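Local structure of cellulase CEL9M (Clostridium cellulolyticum, 1IA6) at residues L65-Y79 against I154-N168. The protein probably cleaves internal beta-1,4-glucosidic linkages in cellulose and related beta-glucans, as a family 9 glycoside hydrolase that carries bound calcium and zinc. Sequence-based numbering, arbitrary orientation.
Sequences LPQGYSAAILGWSLY and ILSETSAALTLMYLN
N168 closes one end of the interface with 65-79, and its side chain can be read atom by atom. CB rests against L78 CD2, and CG lies beside the same methyl at 3.9 Å, the two side chains sliding past each other in opposite directions. The amide then divides its work: ND2 donates to G75 O at 3.1 Å with an N-H...O angle of 154°, while OD1 lies in the ring plane of Y79 at its edge, 3.9 Å from CD1. G75 O also accepts Y79 N from the opposite face of its carbonyl plane, so the helical bond survives the extra donor. Between two nearly parallel helices, axes 7.7 Å apart and inclined by 29°, such proximity depends on small residues: A71 and A72 meet A161, with A71 CB 3.6 Å from A161 CB, while G68 lies against E157 and T158 and G75 against L164. Both helices belong to the alpha-helical barrel of the family 9 catalytic module, where helices 174-193 and 413-429 flank the pair. Larger side chains on 154-168 act as knobs. L164 fits among A72, G75, W76 and Y79, CD1 directed to A72 O and CD2 to Y79 CB. E157 enters the hole formed by L65, G68, Y69 and A72; bent at chi2 (-51°), it brings OE1 to 3.7 Å from A72 CB. Its OE2 lies close to OD1 of the calcium ligand D212, a proximity of carboxylates that could favour a shared proton. Midway along the interface, one water donates to both A71 O (3.0 Å) and A161 O (2.8 Å), bridging the two backbones.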
ATOM      1  N   LEU A  65      -0.332   9.535  -4.014  1.00  6.20           N
ATOM      2  CA  LEU A  65      -0.207   8.286  -4.760  1.00  6.42           C
ATOM      3  C   LEU A  65      -0.043   7.067  -3.860  1.00  6.38           C
ATOM      4  O   LEU A  65      -0.810   6.109  -3.972  1.00  6.54           O
ATOM      5  CB  LEU A  65       0.932   8.372  -5.786  1.00  7.44           C
ATOM      6  CG  LEU A  65       1.046   7.188  -6.759  1.00  9.01           C
ATOM      7  CD1 LEU A  65      -0.326   6.815  -7.320  1.00  8.33           C
ATOM      8  CD2 LEU A  65       2.000   7.560  -7.892  1.00 10.32           C
ATOM      9  N   PRO A  66       0.960   7.071  -2.967  1.00  7.68           N
ATOM     10  CA  PRO A  66       1.098   5.893  -2.104  1.00  7.07           C
ATOM     11  C   PRO A  66      -0.079   5.738  -1.138  1.00  7.55           C
ATOM     12  O   PRO A  66      -0.379   4.631  -0.697  1.00  7.38           O
ATOM     13  CB  PRO A  66       2.434   6.128  -1.389  1.00  7.51           C
ATOM     14  CG  PRO A  66       2.605   7.618  -1.426  1.00  7.70           C
ATOM     15  CD  PRO A  66       2.101   7.989  -2.799  1.00  5.99           C
ATOM     16  N   GLN A  67      -0.745   6.842  -0.806  1.00  6.86           N
ATOM     17  CA  GLN A  67      -1.896   6.764   0.093  1.00  7.25           C
ATOM     18  C   GLN A  67      -3.006   5.984  -0.618  1.00  6.40           C
ATOM     19  O   GLN A  67      -3.603   5.070  -0.046  1.00  5.48           O
ATOM     20  CB  GLN A  67      -2.389   8.169   0.461  1.00  7.24           C
ATOM     21  CG  GLN A  67      -3.478   8.210   1.536  1.00  8.52           C
ATOM     22  CD  GLN A  67      -2.945   8.446   2.952  1.00  9.33           C
ATOM     23  OE1 GLN A  67      -3.722   8.535   3.907  1.00  9.55           O
ATOM     24  NE2 GLN A  67      -1.626   8.551   3.092  1.00  9.05           N
ATOM     25  N   GLY A  68      -3.267   6.340  -1.874  1.00  5.28           N
ATOM     26  CA  GLY A  68      -4.301   5.664  -2.646  1.00  6.25           C
ATOM     27  C   GLY A  68      -3.942   4.228  -2.988  1.00  6.11           C
ATOM     28  O   GLY A  68      -4.778   3.327  -2.897  1.00  6.00           O
ATOM     29  N   TYR A  69      -2.698   4.016  -3.398  1.00  5.43           N
ATOM     30  CA  TYR A  69      -2.211   2.677  -3.732  1.00  5.52           C
ATOM     31  C   TYR A  69      -2.380   1.746  -2.534  1.00  4.27           C
ATOM     32  O   TYR A  69      -2.906   0.639  -2.654  1.00  4.32           O
ATOM     33  CB  TYR A  69      -0.724   2.744  -4.106  1.00  6.23           C
ATOM     34  CG  TYR A  69      -0.023   1.400  -4.103  1.00  8.31           C
ATOM     35  CD1 TYR A  69      -0.106   0.549  -5.202  1.00  7.55           C
ATOM     36  CD2 TYR A  69       0.711   0.976  -2.993  1.00  8.49           C
ATOM     37  CE1 TYR A  69       0.526  -0.696  -5.199  1.00  9.66           C
ATOM     38  CE2 TYR A  69       1.347  -0.270  -2.978  1.00  8.37           C
ATOM     39  CZ  TYR A  69       1.248  -1.098  -4.084  1.00 10.19           C
ATOM     40  OH  TYR A  69       1.859  -2.331  -4.079  1.00  9.59           O
ATOM     41  N   SER A  70      -1.924   2.201  -1.372  1.00  5.01           N
ATOM     42  CA  SER A  70      -2.009   1.395  -0.159  1.00  7.19           C
ATOM     43  C   SER A  70      -3.447   1.021   0.179  1.00  7.78           C
ATOM     44  O   SER A  70      -3.732  -0.133   0.496  1.00  6.81           O
ATOM     45  CB  SER A  70      -1.360   2.139   1.008  1.00  8.11           C
ATOM     46  OG  SER A  70       0.036   2.274   0.779  1.00  8.28           O
ATOM     47  N   ALA A  71      -4.350   1.993   0.106  1.00  6.90           N
ATOM     48  CA  ALA A  71      -5.757   1.737   0.396  1.00  8.10           C
ATOM     49  C   ALA A  71      -6.335   0.739  -0.601  1.00  7.68           C
ATOM     50  O   ALA A  71      -7.148  -0.111  -0.240  1.00  7.41           O
ATOM     51  CB  ALA A  71      -6.552   3.041   0.350  1.00  7.34           C
ATOM     52  N   ALA A  72      -5.920   0.844  -1.861  1.00  6.75           N
ATOM     53  CA  ALA A  72      -6.416  -0.058  -2.894  1.00  6.24           C
ATOM     54  C   ALA A  72      -5.912  -1.483  -2.719  1.00  7.32           C
ATOM     55  O   ALA A  72      -6.669  -2.438  -2.898  1.00  6.55           O
ATOM     56  CB  ALA A  72      -6.030   0.462  -4.283  1.00  8.30           C
ATOM     57  N   ILE A  73      -4.637  -1.635  -2.376  1.00  7.00           N
ATOM     58  CA  ILE A  73      -4.060  -2.966  -2.202  1.00  7.26           C
ATOM     59  C   ILE A  73      -4.615  -3.658  -0.961  1.00  6.87           C
ATOM     60  O   ILE A  73      -4.829  -4.872  -0.967  1.00  7.91           O
ATOM     61  CB  ILE A  73      -2.517  -2.904  -2.118  1.00  7.89           C
ATOM     62  CG1 ILE A  73      -1.955  -2.323  -3.416  1.00 10.59           C
ATOM     63  CG2 ILE A  73      -1.940  -4.290  -1.828  1.00  8.24           C
ATOM     64  CD1 ILE A  73      -2.546  -2.908  -4.683  1.00 11.76           C
ATOM     65  N   LEU A  74      -4.839  -2.897   0.102  1.00  6.42           N
ATOM     66  CA  LEU A  74      -5.413  -3.472   1.317  1.00  7.62           C
ATOM     67  C   LEU A  74      -6.839  -3.920   1.009  1.00  7.37           C
ATOM     68  O   LEU A  74      -7.267  -4.992   1.434  1.00  8.05           O
ATOM     69  CB  LEU A  74      -5.432  -2.443   2.448  1.00  9.58           C
ATOM     70  CG  LEU A  74      -4.091  -2.126   3.111  1.00  9.90           C
ATOM     71  CD1 LEU A  74      -4.258  -0.930   4.038  1.00 12.63           C
ATOM     72  CD2 LEU A  74      -3.594  -3.353   3.887  1.00  9.94           C
ATOM     73  N   GLY A  75      -7.570  -3.097   0.263  1.00  6.61           N
ATOM     74  CA  GLY A  75      -8.935  -3.445  -0.099  1.00  6.32           C
ATOM     75  C   GLY A  75      -8.970  -4.683  -0.980  1.00  7.09           C
ATOM     76  O   GLY A  75      -9.868  -5.513  -0.860  1.00  6.44           O
ATOM     77  N   TRP A  76      -7.989  -4.809  -1.869  1.00  5.97           N
ATOM     78  CA  TRP A  76      -7.915  -5.957  -2.763  1.00  7.31           C
ATOM     79  C   TRP A  76      -7.660  -7.228  -1.952  1.00  8.12           C
ATOM     80  O   TRP A  76      -8.229  -8.282  -2.242  1.00  9.13           O
ATOM     81  CB  TRP A  76      -6.797  -5.746  -3.797  1.00  8.44           C
ATOM     82  CG  TRP A  76      -6.791  -6.733  -4.933  1.00  8.69           C
ATOM     83  CD1 TRP A  76      -7.849  -7.462  -5.392  1.00 10.47           C
ATOM     84  CD2 TRP A  76      -5.686  -7.049  -5.792  1.00  9.52           C
ATOM     85  NE1 TRP A  76      -7.476  -8.211  -6.481  1.00  9.60           N
ATOM     86  CE2 TRP A  76      -6.153  -7.977  -6.750  1.00 10.54           C
ATOM     87  CE3 TRP A  76      -4.348  -6.635  -5.846  1.00 10.04           C
ATOM     88  CZ2 TRP A  76      -5.330  -8.501  -7.752  1.00 10.33           C
ATOM     89  CZ3 TRP A  76      -3.526  -7.158  -6.845  1.00 11.94           C
ATOM     90  CH2 TRP A  76      -4.023  -8.080  -7.783  1.00 11.69           C
ATOM     91  N   SER A  77      -6.814  -7.111  -0.934  0.50  8.85           N
ATOM     92  CA  SER A  77      -6.478  -8.239  -0.073  0.50 10.08           C
ATOM     93  C   SER A  77      -7.726  -8.795   0.609  0.50 10.75           C
ATOM     94  O   SER A  77      -7.942 -10.008   0.643  0.50 10.87           O
ATOM     95  CB  SER A  77      -5.467  -7.805   0.996  0.50 11.52           C
ATOM     96  OG  SER A  77      -4.297  -7.256   0.409  0.50 10.36           O
ATOM     97  N   LEU A  78      -8.545  -7.899   1.146  1.00  9.56           N
ATOM     98  CA  LEU A  78      -9.768  -8.291   1.842  1.00 10.72           C
ATOM     99  C   LEU A  78     -10.783  -8.891   0.871  1.00 11.46           C
ATOM    100  O   LEU A  78     -11.471  -9.861   1.191  1.00 11.38           O
ATOM    101  CB  LEU A  78     -10.385  -7.080   2.546  1.00 11.30           C
ATOM    102  CG  LEU A  78     -11.641  -7.327   3.390  1.00 11.56           C
ATOM    103  CD1 LEU A  78     -11.330  -8.315   4.506  1.00 12.21           C
ATOM    104  CD2 LEU A  78     -12.125  -6.008   3.968  1.00 12.31           C
ATOM    105  N   TYR A  79     -10.869  -8.306  -0.317  1.00  9.93           N
ATOM    106  CA  TYR A  79     -11.797  -8.769  -1.341  1.00 11.06           C
ATOM    107  C   TYR A  79     -11.472 -10.174  -1.844  1.00 12.17           C
ATOM    108  O   TYR A  79     -12.363 -11.009  -1.995  1.00 13.47           O
ATOM    109  CB  TYR A  79     -11.794  -7.798  -2.527  1.00 12.41           C
ATOM    110  CG  TYR A  79     -12.760  -8.175  -3.631  1.00 14.39           C
ATOM    111  CD1 TYR A  79     -14.128  -7.943  -3.498  1.00 16.10           C
ATOM    112  CD2 TYR A  79     -12.304  -8.766  -4.808  1.00 15.98           C
ATOM    113  CE1 TYR A  79     -15.020  -8.290  -4.514  1.00 18.27           C
ATOM    114  CE2 TYR A  79     -13.185  -9.118  -5.827  1.00 18.47           C
ATOM    115  CZ  TYR A  79     -14.539  -8.875  -5.674  1.00 17.75           C
ATOM    116  OH  TYR A  79     -15.408  -9.208  -6.686  1.00 20.47           O
ATOM    117  N   ILE A 154      -3.115   9.176  -9.397  1.00  8.19           N
ATOM    118  CA  ILE A 154      -3.569   9.333  -8.022  1.00  6.89           C
ATOM    119  C   ILE A 154      -5.088   9.186  -7.936  1.00  8.28           C
ATOM    120  O   ILE A 154      -5.605   8.468  -7.081  1.00  5.46           O
ATOM    121  CB  ILE A 154      -3.142  10.709  -7.465  1.00  8.33           C
ATOM    122  CG1 ILE A 154      -1.613  10.769  -7.398  1.00  9.89           C
ATOM    123  CG2 ILE A 154      -3.759  10.947  -6.082  1.00  8.52           C
ATOM    124  CD1 ILE A 154      -1.063  12.060  -6.818  1.00  8.70           C
ATOM    125  N   LEU A 155      -5.795   9.861  -8.837  1.00  6.28           N
ATOM    126  CA  LEU A 155      -7.250   9.807  -8.860  1.00  6.97           C
ATOM    127  C   LEU A 155      -7.754   8.388  -9.086  1.00  6.59           C
ATOM    128  O   LEU A 155      -8.741   7.973  -8.479  1.00  8.08           O
ATOM    129  CB  LEU A 155      -7.791  10.732  -9.959  1.00  7.37           C
ATOM    130  CG  LEU A 155      -7.654  12.230  -9.682  1.00  9.13           C
ATOM    131  CD1 LEU A 155      -7.990  13.036 -10.934  1.00 10.14           C
ATOM    132  CD2 LEU A 155      -8.576  12.609  -8.532  1.00 11.05           C
ATOM    133  N   SER A 156      -7.067   7.642  -9.948  1.00  5.67           N
ATOM    134  CA  SER A 156      -7.469   6.277 -10.254  1.00  6.29           C
ATOM    135  C   SER A 156      -7.230   5.316  -9.101  1.00  7.01           C
ATOM    136  O   SER A 156      -8.068   4.463  -8.828  1.00  6.14           O
ATOM    137  CB  SER A 156      -6.750   5.775 -11.511  1.00  6.24           C
ATOM    138  OG  SER A 156      -7.182   6.499 -12.651  1.00  6.42           O
ATOM    139  N   GLU A 157      -6.094   5.441  -8.421  1.00  6.48           N
ATOM    140  CA  GLU A 157      -5.839   4.548  -7.299  1.00  6.64           C
ATOM    141  C   GLU A 157      -6.839   4.830  -6.181  1.00  6.77           C
ATOM    142  O   GLU A 157      -7.304   3.910  -5.508  1.00  6.75           O
ATOM    143  CB  GLU A 157      -4.406   4.707  -6.782  1.00  7.10           C
ATOM    144  CG  GLU A 157      -3.347   4.081  -7.691  1.00  7.82           C
ATOM    145  CD  GLU A 157      -3.653   2.637  -8.053  1.00  8.68           C
ATOM    146  OE1 GLU A 157      -4.123   1.883  -7.179  1.00  9.84           O
ATOM    147  OE2 GLU A 157      -3.409   2.247  -9.213  1.00  9.59           O
ATOM    148  N   THR A 158      -7.176   6.102  -5.993  1.00  7.07           N
ATOM    149  CA  THR A 158      -8.131   6.488  -4.960  1.00  5.92           C
ATOM    150  C   THR A 158      -9.505   5.951  -5.349  1.00  7.20           C
ATOM    151  O   THR A 158     -10.248   5.451  -4.509  1.00  6.93           O
ATOM    152  CB  THR A 158      -8.179   8.023  -4.802  1.00  8.26           C
ATOM    153  OG1 THR A 158      -6.856   8.505  -4.535  1.00  7.42           O
ATOM    154  CG2 THR A 158      -9.085   8.419  -3.646  1.00  7.74           C
ATOM    155  N   SER A 159      -9.831   6.041  -6.634  1.00  6.43           N
ATOM    156  CA  SER A 159     -11.104   5.533  -7.134  1.00  7.84           C
ATOM    157  C   SER A 159     -11.199   4.031  -6.858  1.00  6.29           C
ATOM    158  O   SER A 159     -12.219   3.540  -6.370  1.00  7.60           O
ATOM    159  CB  SER A 159     -11.221   5.795  -8.639  1.00  7.88           C
ATOM    160  OG  SER A 159     -12.406   5.227  -9.179  1.00 10.52           O
ATOM    161  N   ALA A 160     -10.129   3.301  -7.168  1.00  6.73           N
ATOM    162  CA  ALA A 160     -10.115   1.857  -6.956  1.00  5.21           C
ATOM    163  C   ALA A 160     -10.287   1.527  -5.481  1.00  5.38           C
ATOM    164  O   ALA A 160     -11.009   0.600  -5.130  1.00  5.21           O
ATOM    165  CB  ALA A 160      -8.809   1.255  -7.483  1.00  5.55           C
ATOM    166  N   ALA A 161      -9.622   2.286  -4.619  1.00  5.00           N
ATOM    167  CA  ALA A 161      -9.725   2.057  -3.182  1.00  5.48           C
ATOM    168  C   ALA A 161     -11.165   2.259  -2.716  1.00  6.22           C
ATOM    169  O   ALA A 161     -11.657   1.521  -1.862  1.00  5.85           O
ATOM    170  CB  ALA A 161      -8.795   3.013  -2.429  1.00  5.59           C
ATOM    171  N   LEU A 162     -11.832   3.266  -3.278  1.00  5.51           N
ATOM    172  CA  LEU A 162     -13.214   3.574  -2.914  1.00  5.69           C
ATOM    173  C   LEU A 162     -14.195   2.538  -3.457  1.00  6.92           C
ATOM    174  O   LEU A 162     -15.171   2.192  -2.788  1.00  6.17           O
ATOM    175  CB  LEU A 162     -13.591   4.973  -3.409  1.00  5.71           C
ATOM    176  CG  LEU A 162     -12.945   6.127  -2.633  1.00  7.22           C
ATOM    177  CD1 LEU A 162     -13.163   7.440  -3.375  1.00 10.87           C
ATOM    178  CD2 LEU A 162     -13.531   6.189  -1.223  1.00  9.20           C
ATOM    179  N   THR A 163     -13.941   2.042  -4.663  1.00  6.69           N
ATOM    180  CA  THR A 163     -14.811   1.026  -5.249  1.00  7.23           C
ATOM    181  C   THR A 163     -14.662  -0.266  -4.456  1.00  8.78           C
ATOM    182  O   THR A 163     -15.639  -0.968  -4.197  1.00  8.59           O
ATOM    183  CB  THR A 163     -14.448   0.750  -6.716  1.00  6.74           C
ATOM    184  OG1 THR A 163     -14.595   1.956  -7.471  1.00  7.77           O
ATOM    185  CG2 THR A 163     -15.369  -0.328  -7.307  1.00  7.77           C
ATOM    186  N   LEU A 164     -13.433  -0.585  -4.069  1.00  7.44           N
ATOM    187  CA  LEU A 164     -13.207  -1.795  -3.288  1.00  8.12           C
ATOM    188  C   LEU A 164     -13.896  -1.668  -1.934  1.00  8.98           C
ATOM    189  O   LEU A 164     -14.395  -2.654  -1.393  1.00  8.17           O
ATOM    190  CB  LEU A 164     -11.707  -2.055  -3.127  1.00  7.31           C
ATOM    191  CG  LEU A 164     -11.126  -2.796  -4.335  1.00  7.77           C
ATOM    192  CD1 LEU A 164      -9.611  -2.624  -4.415  1.00 10.13           C
ATOM    193  CD2 LEU A 164     -11.511  -4.262  -4.233  1.00  9.07           C
ATOM    194  N   MET A 165     -13.945  -0.456  -1.387  1.00  8.24           N
ATOM    195  CA  MET A 165     -14.617  -0.271  -0.106  1.00  9.38           C
ATOM    196  C   MET A 165     -16.114  -0.530  -0.303  1.00  9.87           C
ATOM    197  O   MET A 165     -16.764  -1.142   0.546  1.00  9.66           O
ATOM    198  CB  MET A 165     -14.391   1.142   0.444  1.00  9.65           C
ATOM    199  CG  MET A 165     -14.903   1.314   1.871  1.00 10.57           C
ATOM    200  SD  MET A 165     -14.155   0.105   2.998  1.00 11.77           S
ATOM    201  CE  MET A 165     -14.435   0.877   4.585  1.00 12.05           C
ATOM    202  N   TYR A 166     -16.661  -0.067  -1.426  1.00  9.66           N
ATOM    203  CA  TYR A 166     -18.074  -0.305  -1.708  1.00  9.61           C
ATOM    204  C   TYR A 166     -18.308  -1.816  -1.706  1.00 10.62           C
ATOM    205  O   TYR A 166     -19.242  -2.310  -1.077  1.00 10.98           O
ATOM    206  CB  TYR A 166     -18.459   0.267  -3.077  1.00 11.49           C
ATOM    207  CG  TYR A 166     -19.731  -0.324  -3.653  1.00 12.82           C
ATOM    208  CD1 TYR A 166     -20.983   0.024  -3.141  1.00 13.84           C
ATOM    209  CD2 TYR A 166     -19.680  -1.261  -4.689  1.00 14.13           C
ATOM    210  CE1 TYR A 166     -22.157  -0.553  -3.645  1.00 15.03           C
ATOM    211  CE2 TYR A 166     -20.847  -1.845  -5.201  1.00 14.40           C
ATOM    212  CZ  TYR A 166     -22.080  -1.484  -4.670  1.00 17.40           C
ATOM    213  OH  TYR A 166     -23.234  -2.064  -5.149  1.00 18.29           O
ATOM    214  N   LEU A 167     -17.440  -2.544  -2.400  1.00  9.70           N
ATOM    215  CA  LEU A 167     -17.558  -3.998  -2.491  1.00  9.50           C
ATOM    216  C   LEU A 167     -17.374  -4.700  -1.148  1.00 11.50           C
ATOM    217  O   LEU A 167     -18.057  -5.681  -0.863  1.00 11.61           O
ATOM    218  CB  LEU A 167     -16.542  -4.544  -3.498  1.00  9.27           C
ATOM    219  CG  LEU A 167     -16.762  -4.112  -4.952  1.00 11.48           C
ATOM    220  CD1 LEU A 167     -15.544  -4.470  -5.799  1.00 11.75           C
ATOM    221  CD2 LEU A 167     -18.022  -4.779  -5.492  1.00 11.15           C
ATOM    222  N   ASN A 168     -16.462  -4.192  -0.324  1.00  9.21           N
ATOM    223  CA  ASN A 168     -16.188  -4.799   0.976  1.00  9.39           C
ATOM    224  C   ASN A 168     -17.080  -4.316   2.121  1.00 10.22           C
ATOM    225  O   ASN A 168     -17.143  -4.961   3.165  1.00 10.39           O
ATOM    226  CB  ASN A 168     -14.727  -4.551   1.394  1.00 11.11           C
ATOM    227  CG  ASN A 168     -13.720  -5.246   0.493  1.00 11.87           C
ATOM    228  OD1 ASN A 168     -13.927  -6.380   0.075  1.00 14.32           O
ATOM    229  ND2 ASN A 168     -12.606  -4.567   0.211  1.00 10.53           N
TER
HETATM  230  O   HOH W   1     -10.122  -0.134  -0.254  1.00 10.96           O